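Local coordinates for protein putative branched-chain amino acid ABC transporter (Chromobacterium violaceum, PDB 4PYR) that is a putative periplasmic-binding-protein-like lipoprotein of the LppC family that can bind glutathione and may regulate an enzyme, at residues E109-D120 / P198-N206; G216-M227 / E291-M299. All blocks are in the same frame, centred on the assembly; numbering follows the deposited sequence.

Contact 1: residues E109-D120 / P198-N206; sequences EARQLARLMRDD and PVYGTSQLN
The Y200 ring has the CG of M117 over the centre of one face, 3.6 Å from the ring centroid, a CH-pi contact. The selenium of this selenomethionine sits obliquely beyond, 4.3 Å from the same centroid, which makes the pair a Met-aromatic contact as well. A bend at chi3 (87°) turns the M117 chain back along the ring, so that its CE lies 3.6 Å from Y200 CD1. At the edge, close to the ring plane, come L116 CD2 and the carboxylate of D120, whose plane is turned 46° from that of the ring. Y200 OH donates to D120 OD2 over 2.6 Å, reaching the anti side of that oxygen, and it has a second partner in R122 NE; D120 itself is the first residue past the helical turns. Helix 106-119 thus packs on strand 199-201 of the mixed sheet in the second lobe of a periplasmic-binding-protein fold, the axis of its 109-119 portion running roughly antiparallel to the strand, 9.4 Å from it at closest approach. L113 lies obliquely beside the ring and also meets backbone: its CD1 comes within 3.4 Å of G201 O, and its CD2 faces the T202 methyl. At the other end E109 reaches out with an extended chain, and one oxygen, OE1, takes two bonds: S203 N meets it nearly head-on at 3.1 Å, while S203 OG donates at 2.7 Å to the syn lone pair of E109 OE1. With chi1 at 70°, OG of S203 stands between its own N and carbonyl carbon, which lets hydroxyl and amide converge on this single oxygen at the start of a 3-10 turn. The other oxygen, OE2, forms a salt bridge with R292, so both ends of the carboxylate are held and its negative charge is probably favoured.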
loop_
_atom_site.group_PDB
_atom_site.type_symbol
_atom_site.label_atom_id
_atom_site.label_comp_id
_atom_site.label_asym_id
_atom_site.label_seq_id
_atom_site.Cartn_x
_atom_site.Cartn_y
_atom_site.Cartn_z
ATOM N N GLU A 109 0.314 -4.008 5.782
ATOM C CA GLU A 109 0.703 -3.094 6.829
ATOM C C GLU A 109 0.393 -3.692 8.212
ATOM O O GLU A 109 1.189 -3.575 9.153
ATOM C CB GLU A 109 -0.007 -1.759 6.631
ATOM C CG GLU A 109 0.378 -1.066 5.338
ATOM C CD GLU A 109 -0.106 0.361 5.241
ATOM O OE1 GLU A 109 -0.604 0.851 6.270
ATOM O OE2 GLU A 109 0.084 0.969 4.163
ATOM N N ALA A 110 -0.724 -4.423 8.314
ATOM C CA ALA A 110 -1.068 -5.056 9.591
ATOM C C ALA A 110 -0.019 -6.067 9.979
ATOM O O ALA A 110 0.357 -6.140 11.140
ATOM C CB ALA A 110 -2.431 -5.714 9.510
ATOM N N ARG A 111 0.441 -6.863 8.992
ATOM C CA ARG A 111 1.435 -7.869 9.295
ATOM C C ARG A 111 2.724 -7.210 9.789
ATOM O O ARG A 111 3.335 -7.629 10.776
ATOM C CB ARG A 111 1.706 -8.687 8.042
ATOM C CG ARG A 111 0.615 -9.673 7.725
ATOM C CD ARG A 111 1.151 -10.662 6.690
ATOM N NE ARG A 111 0.965 -10.107 5.358
ATOM C CZ ARG A 111 -0.203 -10.120 4.711
ATOM N NH1 ARG A 111 -1.287 -10.690 5.250
ATOM N NH2 ARG A 111 -0.283 -9.578 3.510
ATOM N N GLN A 112 3.176 -6.188 9.079
ATOM C CA GLN A 112 4.316 -5.467 9.526
ATOM C C GLN A 112 4.197 -4.853 10.890
ATOM O O GLN A 112 5.145 -4.916 11.665
ATOM C CB GLN A 112 4.640 -4.411 8.534
ATOM C CG GLN A 112 5.274 -5.038 7.304
ATOM C CD GLN A 112 5.618 -3.938 6.365
ATOM O OE1 GLN A 112 6.457 -3.074 6.701
ATOM N NE2 GLN A 112 4.912 -3.883 5.221
ATOM N N LEU A 113 3.026 -4.299 11.194
ATOM C CA LEU A 113 2.857 -3.712 12.496
ATOM C C LEU A 113 3.058 -4.746 13.620
ATOM O O LEU A 113 3.675 -4.453 14.634
ATOM C CB LEU A 113 1.480 -3.077 12.616
ATOM C CG LEU A 113 1.331 -2.172 13.827
ATOM C CD1 LEU A 113 2.186 -0.931 13.662
ATOM C CD2 LEU A 113 -0.150 -1.858 13.978
ATOM N N ALA A 114 2.565 -5.963 13.411
ATOM C CA ALA A 114 2.808 -7.005 14.370
ATOM C C ALA A 114 4.293 -7.261 14.507
ATOM O O ALA A 114 4.773 -7.424 15.609
ATOM C CB ALA A 114 2.086 -8.277 13.971
ATOM N N ARG A 115 5.015 -7.352 13.381
ATOM C CA ARG A 115 6.451 -7.517 13.437
ATOM C C ARG A 115 7.194 -6.368 14.136
ATOM O O ARG A 115 8.117 -6.622 14.918
ATOM C CB ARG A 115 6.989 -7.791 12.018
ATOM C CG ARG A 115 6.449 -9.103 11.443
ATOM C CD ARG A 115 7.247 -9.577 10.246
ATOM N NE ARG A 115 6.982 -8.781 9.056
ATOM C CZ ARG A 115 6.039 -9.064 8.148
ATOM N NH1 ARG A 115 5.238 -10.118 8.283
ATOM N NH2 ARG A 115 5.885 -8.269 7.097
ATOM N N LEU A 116 6.753 -5.128 13.895
ATOM C CA LEU A 116 7.333 -3.938 14.553
ATOM C C LEU A 116 7.171 -4.036 16.055
ATOM O O LEU A 116 8.093 -3.752 16.845
ATOM C CB LEU A 116 6.691 -2.613 14.077
ATOM C CG LEU A 116 7.069 -1.318 14.840
ATOM C CD1 LEU A 116 8.547 -0.998 14.732
ATOM C CD2 LEU A 116 6.236 -0.158 14.324
HETATM N N MSE A 117 5.970 -4.428 16.459
HETATM C CA MSE A 117 5.722 -4.504 17.868
HETATM C C MSE A 117 6.489 -5.577 18.560
HETATM O O MSE A 117 6.917 -5.410 19.711
HETATM C CB MSE A 117 4.236 -4.616 18.033
HETATM C CG MSE A 117 3.531 -3.265 17.842
HETATM SE SE MSE A 117 1.584 -3.378 17.854
HETATM C CE MSE A 117 1.410 -3.219 19.813
ATOM N N ARG A 118 6.693 -6.711 17.886
ATOM C CA ARG A 118 7.598 -7.719 18.394
ATOM C C ARG A 118 9.019 -7.201 18.548
ATOM O O ARG A 118 9.656 -7.385 19.580
ATOM C CB ARG A 118 7.583 -8.918 17.455
ATOM C CG ARG A 118 6.344 -9.748 17.617
ATOM C CD ARG A 118 6.351 -10.384 18.987
ATOM N NE ARG A 118 7.133 -11.618 19.039
ATOM C CZ ARG A 118 7.049 -12.479 20.048
ATOM N NH1 ARG A 118 6.204 -12.212 21.039
ATOM N NH2 ARG A 118 7.764 -13.585 20.054
ATOM N N ASP A 119 9.509 -6.524 17.522
ATOM C CA ASP A 119 10.826 -5.917 17.611
ATOM C C ASP A 119 10.977 -4.983 18.806
ATOM O O ASP A 119 12.025 -4.957 19.464
ATOM C CB ASP A 119 11.162 -5.122 16.374
ATOM C CG ASP A 119 12.643 -4.898 16.274
ATOM O OD1 ASP A 119 13.405 -5.895 16.426
ATOM O OD2 ASP A 119 13.036 -3.730 16.112
ATOM N N ASP A 120 9.903 -4.235 19.074
ATOM C CA ASP A 120 9.845 -3.295 20.207
ATOM C C ASP A 120 9.554 -3.982 21.567
ATOM O O ASP A 120 9.229 -3.301 22.536
ATOM C CB ASP A 120 8.742 -2.231 19.979
ATOM C CG ASP A 120 9.088 -1.163 18.942
ATOM O OD1 ASP A 120 10.240 -1.129 18.472
ATOM O OD2 ASP A 120 8.176 -0.302 18.633
ATOM N N PRO A 198 2.139 2.738 25.220
ATOM C CA PRO A 198 2.458 2.804 23.798
ATOM C C PRO A 198 1.284 2.386 22.920
ATOM O O PRO A 198 0.666 1.343 23.169
ATOM C CB PRO A 198 3.592 1.798 23.664
ATOM C CG PRO A 198 4.196 1.672 25.002
ATOM C CD PRO A 198 3.089 1.906 25.975
ATOM N N VAL A 199 0.977 3.187 21.904
ATOM C CA VAL A 199 -0.125 2.953 21.006
ATOM C C VAL A 199 0.442 2.957 19.582
ATOM O O VAL A 199 1.239 3.822 19.223
ATOM C CB VAL A 199 -1.241 4.012 21.160
ATOM C CG1 VAL A 199 -2.366 3.768 20.158
ATOM C CG2 VAL A 199 -1.760 3.991 22.603
ATOM N N TYR A 200 0.044 1.953 18.805
ATOM C CA TYR A 200 0.502 1.749 17.459
ATOM C C TYR A 200 -0.642 1.637 16.481
ATOM O O TYR A 200 -1.721 1.139 16.822
ATOM C CB TYR A 200 1.224 0.407 17.404
ATOM C CG TYR A 200 2.509 0.326 18.162
ATOM C CD1 TYR A 200 2.533 0.150 19.551
ATOM C CD2 TYR A 200 3.727 0.396 17.488
ATOM C CE1 TYR A 200 3.716 0.054 20.239
ATOM C CE2 TYR A 200 4.929 0.252 18.149
ATOM C CZ TYR A 200 4.953 0.098 19.519
ATOM O OH TYR A 200 6.165 -0.041 20.205
ATOM N N GLY A 201 -0.425 2.062 15.259
ATOM C CA GLY A 201 -1.381 1.862 14.179
ATOM C C GLY A 201 -0.657 1.712 12.831
ATOM O O GLY A 201 0.551 1.860 12.728
ATOM N N THR A 202 -1.453 1.463 11.804
ATOM C CA THR A 202 -1.015 1.469 10.440
ATOM C C THR A 202 -1.267 2.841 9.823
ATOM O O THR A 202 -1.683 3.776 10.513
ATOM C CB THR A 202 -1.716 0.385 9.597
ATOM O OG1 THR A 202 -3.123 0.680 9.509
ATOM C CG2 THR A 202 -1.570 -0.925 10.237
ATOM N N SER A 203 -1.074 2.961 8.510
ATOM C CA SER A 203 -1.246 4.219 7.831
ATOM C C SER A 203 -2.714 4.638 7.817
ATOM O O SER A 203 -2.991 5.726 7.410
ATOM C CB SER A 203 -0.701 4.147 6.396
ATOM O OG SER A 203 -1.479 3.322 5.553
ATOM N N GLN A 204 -3.618 3.718 8.191
ATOM C CA GLN A 204 -5.024 4.018 8.453
ATOM C C GLN A 204 -5.160 5.298 9.292
ATOM O O GLN A 204 -6.077 6.098 9.059
ATOM C CB GLN A 204 -5.682 2.806 9.163
ATOM C CG GLN A 204 -7.154 2.959 9.546
ATOM C CD GLN A 204 -7.623 1.787 10.382
ATOM O OE1 GLN A 204 -6.885 1.284 11.258
ATOM N NE2 GLN A 204 -8.853 1.347 10.138
ATOM N N LEU A 205 -4.243 5.497 10.239
ATOM C CA LEU A 205 -4.330 6.660 11.160
ATOM C C LEU A 205 -3.769 7.950 10.646
ATOM O O LEU A 205 -4.036 9.018 11.216
ATOM C CB LEU A 205 -3.644 6.313 12.478
ATOM C CG LEU A 205 -4.224 5.065 13.136
ATOM C CD1 LEU A 205 -3.517 4.852 14.443
ATOM C CD2 LEU A 205 -5.729 5.167 13.343
ATOM N N ASN A 206 -2.975 7.876 9.578
ATOM C CA ASN A 206 -2.319 9.042 9.022
ATOM C C ASN A 206 -3.138 9.545 7.848
ATOM O O ASN A 206 -3.002 9.145 6.694
ATOM C CB ASN A 206 -0.866 8.688 8.622
ATOM C CG ASN A 206 -0.068 9.902 8.177
ATOM O OD1 ASN A 206 -0.437 11.049 8.479
ATOM N ND2 ASN A 206 1.051 9.673 7.471
#

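Contact 2: residues G216-M227 / E291-M299; sequences GVRFIDMPWFLM and ERQLPAGVM
P295 packs against D221, P223 and M227. Its CB lies 3.7 Å from the selenium of M227, a selenomethionine; CG, next round the ring, touches both that selenium and D221 O; CD closes to 3.1 Å from D221 O and meets P223 CD at 3.7 Å, the two prolines crossing at about a right angle. Between the strands, F219 and G297 form an antiparallel hydrogen-bonded pair, G297 N to F219 O at 2.7 Å being the shorter bond, flanked by the non-hydrogen-bonded pairs R218-V298 and I220-A296. V298 C borders the edge of the F219 ring, and in one of its two conformers M299 sets SE over a face of that ring, a Met-aromatic contact. Water 1 links R218 NH1 to G297 O. D221 OD1 accepts the amide of M222 and, through water 2, reaches NH1 of R292, the partner of E109. The antiparallel pairing joins strand 218-220 to strand 290-298, the last strand of the model, and is the step at which the mixed sheet of this periplasmic-binding-protein-like lobe passes from parallel to antiparallel.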
loop_
_atom_site.group_PDB
_atom_site.type_symbol
_atom_site.label_atom_id
_atom_site.label_comp_id
_atom_site.label_asym_id
_atom_site.label_seq_id
_atom_site.Cartn_x
_atom_site.Cartn_y
_atom_site.Cartn_z
ATOM N N GLY A 216 1.841 11.156 19.290
ATOM C CA GLY A 216 2.577 10.121 20.015
ATOM C C GLY A 216 2.285 8.695 19.592
ATOM O O GLY A 216 2.998 7.785 19.995
ATOM N N VAL A 217 1.249 8.474 18.787
ATOM C CA VAL A 217 0.974 7.150 18.274
ATOM C C VAL A 217 2.090 6.778 17.314
ATOM O O VAL A 217 2.467 7.560 16.436
ATOM C CB VAL A 217 -0.371 7.111 17.554
ATOM C CG1 VAL A 217 -0.573 5.772 16.843
ATOM C CG2 VAL A 217 -1.514 7.369 18.576
ATOM N N ARG A 218 2.581 5.557 17.471
ATOM C CA ARG A 218 3.631 5.047 16.595
ATOM C C ARG A 218 2.916 4.369 15.417
ATOM O O ARG A 218 1.945 3.643 15.581
ATOM C CB ARG A 218 4.512 4.036 17.328
ATOM C CG ARG A 218 5.254 4.603 18.534
ATOM C CD ARG A 218 6.324 3.655 19.077
ATOM N NE ARG A 218 7.243 4.304 20.006
ATOM C CZ ARG A 218 8.290 5.038 19.640
ATOM N NH1 ARG A 218 8.570 5.237 18.357
ATOM N NH2 ARG A 218 9.051 5.613 20.562
ATOM N N PHE A 219 3.338 4.668 14.205
ATOM C CA PHE A 219 2.668 4.075 13.055
ATOM C C PHE A 219 3.680 3.807 11.942
ATOM O O PHE A 219 4.829 4.198 12.028
ATOM C CB PHE A 219 1.537 5.004 12.598
ATOM C CG PHE A 219 2.004 6.261 11.919
ATOM C CD1 PHE A 219 2.566 7.290 12.641
ATOM C CD2 PHE A 219 1.870 6.416 10.542
ATOM C CE1 PHE A 219 3.021 8.432 12.016
ATOM C CE2 PHE A 219 2.270 7.589 9.916
ATOM C CZ PHE A 219 2.874 8.581 10.642
ATOM N N ILE A 220 3.234 3.037 10.954
ATOM C CA ILE A 220 4.041 2.769 9.770
ATOM C C ILE A 220 3.362 3.371 8.570
ATOM O O ILE A 220 2.132 3.404 8.472
ATOM C CB ILE A 220 4.320 1.245 9.578
ATOM C CG1 ILE A 220 3.032 0.439 9.536
ATOM C CG2 ILE A 220 5.198 0.724 10.724
ATOM C CD1 ILE A 220 3.266 -1.021 9.199
ATOM N N ASP A 221 4.174 3.897 7.663
ATOM C CA ASP A 221 3.675 4.480 6.441
ATOM C C ASP A 221 4.838 4.605 5.454
ATOM O O ASP A 221 5.961 4.253 5.772
ATOM C CB ASP A 221 3.040 5.874 6.718
ATOM C CG ASP A 221 1.937 6.255 5.735
ATOM O OD1 ASP A 221 1.799 5.670 4.665
ATOM O OD2 ASP A 221 1.151 7.193 6.067
HETATM N N MSE A 222 4.551 5.125 4.288
HETATM C CA MSE A 222 5.517 5.314 3.245
HETATM C C MSE A 222 6.684 6.200 3.586
HETATM O O MSE A 222 6.517 7.237 4.211
HETATM C CB MSE A 222 4.857 6.005 2.073
HETATM C CG MSE A 222 3.718 5.192 1.507
HETATM SE SE MSE A 222 3.207 6.092 -0.153
HETATM C CE MSE A 222 2.012 4.599 -0.685
ATOM N N PRO A 223 7.894 5.843 3.126
ATOM C CA PRO A 223 9.034 6.793 3.130
ATOM C C PRO A 223 8.666 8.149 2.548
ATOM O O PRO A 223 9.160 9.199 3.036
ATOM C CB PRO A 223 10.075 6.088 2.242
ATOM C CG PRO A 223 9.767 4.664 2.464
ATOM C CD PRO A 223 8.262 4.547 2.524
ATOM N N TRP A 224 7.769 8.142 1.564
ATOM C CA TRP A 224 7.335 9.370 0.928
ATOM C C TRP A 224 6.874 10.434 1.960
ATOM O O TRP A 224 7.103 11.649 1.752
ATOM C CB TRP A 224 6.211 9.059 -0.058
ATOM C CG TRP A 224 5.779 10.242 -0.865
ATOM C CD1 TRP A 224 4.572 10.885 -0.811
ATOM C CD2 TRP A 224 6.532 10.885 -1.892
ATOM N NE1 TRP A 224 4.541 11.906 -1.736
ATOM C CE2 TRP A 224 5.731 11.919 -2.418
ATOM C CE3 TRP A 224 7.810 10.708 -2.401
ATOM C CZ2 TRP A 224 6.183 12.774 -3.407
ATOM C CZ3 TRP A 224 8.242 11.552 -3.399
ATOM C CH2 TRP A 224 7.439 12.548 -3.889
ATOM N N PHE A 225 6.216 9.974 3.027
ATOM C CA PHE A 225 5.780 10.856 4.118
ATOM C C PHE A 225 6.772 10.914 5.281
ATOM O O PHE A 225 6.970 11.974 5.904
ATOM C CB PHE A 225 4.413 10.380 4.674
ATOM C CG PHE A 225 3.318 10.304 3.631
ATOM C CD1 PHE A 225 2.929 11.392 2.917
ATOM C CD2 PHE A 225 2.688 9.110 3.389
ATOM C CE1 PHE A 225 1.914 11.305 1.978
ATOM C CE2 PHE A 225 1.706 9.000 2.426
ATOM C CZ PHE A 225 1.303 10.098 1.735
ATOM N N LEU A 226 7.371 9.786 5.638
ATOM C CA LEU A 226 8.110 9.677 6.891
ATOM C C LEU A 226 9.629 9.926 6.801
ATOM O O LEU A 226 10.267 10.056 7.838
ATOM C CB LEU A 226 7.869 8.304 7.519
ATOM C CG LEU A 226 6.434 8.026 7.913
ATOM C CD1 LEU A 226 6.303 6.630 8.473
ATOM C CD2 LEU A 226 5.944 9.073 8.908
HETATM N N MSE A 227 10.195 9.900 5.592
HETATM C CA MSE A 227 11.646 9.947 5.426
HETATM C C MSE A 227 11.992 10.961 4.372
HETATM O O MSE A 227 12.359 10.613 3.261
HETATM C CB MSE A 227 12.097 8.541 5.010
HETATM C CG MSE A 227 11.909 7.551 6.140
HETATM SE SE MSE A 227 12.636 5.799 5.552
HETATM C CE MSE A 227 14.549 6.261 5.457
ATOM N N GLU A 291 5.963 -6.917 -2.247
ATOM C CA GLU A 291 5.589 -6.537 -0.919
ATOM C C GLU A 291 6.378 -5.308 -0.476
ATOM O O GLU A 291 7.460 -5.041 -0.988
ATOM C CB GLU A 291 5.671 -7.710 0.036
ATOM C CG GLU A 291 4.808 -8.882 -0.437
ATOM C CD GLU A 291 4.983 -10.135 0.388
ATOM O OE1 GLU A 291 6.020 -10.252 1.102
ATOM O OE2 GLU A 291 4.073 -11.005 0.307
ATOM N N ARG A 292 5.766 -4.526 0.404
ATOM C CA ARG A 292 6.246 -3.216 0.785
ATOM C C ARG A 292 6.592 -3.193 2.254
ATOM O O ARG A 292 5.707 -3.311 3.111
ATOM C CB ARG A 292 5.176 -2.134 0.623
ATOM C CG ARG A 292 4.739 -1.726 -0.757
ATOM C CD ARG A 292 3.937 -0.443 -0.664
ATOM N NE ARG A 292 2.774 -0.610 0.174
ATOM C CZ ARG A 292 2.304 0.270 1.078
ATOM N NH1 ARG A 292 2.923 1.408 1.342
ATOM N NH2 ARG A 292 1.217 -0.042 1.739
ATOM N N GLN A 293 7.866 -2.978 2.541
ATOM C CA GLN A 293 8.378 -2.933 3.904
ATOM C C GLN A 293 8.465 -1.464 4.278
ATOM O O GLN A 293 9.080 -0.674 3.565
ATOM C CB GLN A 293 9.736 -3.580 3.946
ATOM C CG GLN A 293 10.070 -4.343 5.193
ATOM C CD GLN A 293 11.401 -5.038 5.063
ATOM O OE1 GLN A 293 11.507 -6.289 5.160
ATOM N NE2 GLN A 293 12.424 -4.256 4.738
ATOM N N LEU A 294 7.838 -1.092 5.392
ATOM C CA LEU A 294 7.626 0.315 5.704
ATOM C C LEU A 294 8.404 0.741 6.949
ATOM O O LEU A 294 8.485 -0.013 7.923
ATOM C CB LEU A 294 6.156 0.605 5.996
ATOM C CG LEU A 294 5.166 0.313 4.872
ATOM C CD1 LEU A 294 3.775 0.669 5.374
ATOM C CD2 LEU A 294 5.490 1.078 3.614
ATOM N N PRO A 295 8.882 1.991 6.948
ATOM C CA PRO A 295 9.481 2.607 8.118
ATOM C C PRO A 295 8.390 3.017 9.160
ATOM O O PRO A 295 7.188 3.151 8.841
ATOM C CB PRO A 295 10.155 3.845 7.536
ATOM C CG PRO A 295 9.272 4.220 6.394
ATOM C CD PRO A 295 8.786 2.924 5.822
ATOM N N ALA A 296 8.838 3.180 10.393
ATOM C CA ALA A 296 7.984 3.639 11.468
ATOM C C ALA A 296 8.154 5.114 11.663
ATOM O O ALA A 296 9.176 5.688 11.378
ATOM C CB ALA A 296 8.306 2.919 12.754
ATOM N N GLY A 297 7.099 5.705 12.189
ATOM C CA GLY A 297 7.011 7.111 12.481
ATOM C C GLY A 297 6.226 7.312 13.742
ATOM O O GLY A 297 5.690 6.362 14.310
ATOM N N VAL A 298 6.188 8.563 14.204
ATOM C CA VAL A 298 5.421 8.928 15.370
ATOM C C VAL A 298 4.560 10.089 14.941
ATOM O O VAL A 298 5.066 11.066 14.381
ATOM C CB VAL A 298 6.335 9.308 16.573
ATOM C CG1 VAL A 298 5.529 9.870 17.721
ATOM C CG2 VAL A 298 7.116 8.104 17.064
HETATM N N MSE A 299 3.256 9.971 15.179
HETATM C CA MSE A 299 2.290 11.020 14.791
HETATM C C MSE A 299 2.639 12.345 15.446
HETATM O O MSE A 299 2.934 12.388 16.641
HETATM C CB MSE A 299 0.872 10.598 15.201
HETATM C CG MSE A 299 0.261 9.443 14.383
HETATM SE SE MSE A 299 -0.094 9.834 12.467
HETATM C CE MSE A 299 -1.634 11.040 12.729
HETATM O O HOH W 1 7.471 4.534 15.816
HETATM O O HOH W 2 1.459 3.223 3.342
#

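Contact 1 and contact 2 lie side by side in one lobe, their centres 9 Å apart, because strands 199-201 and 218-220 are parallel neighbours in the mixed sheet; V199 O and R218 N probably form a hydrogen bond at 2.8 Å. Helix 106-119 spans both: Q112 OE1 stands 2.7 Å from L294 N, a probable hydrogen bond, and E109 O comes within 3.3 Å of I220 CD1. Both contacts border the glutathione pocket without lining it: the side chains of E109 and M222 are about 9 and 8 Å from the ligand, and about 6 and 4 Å from the side chain of L104, which binds it.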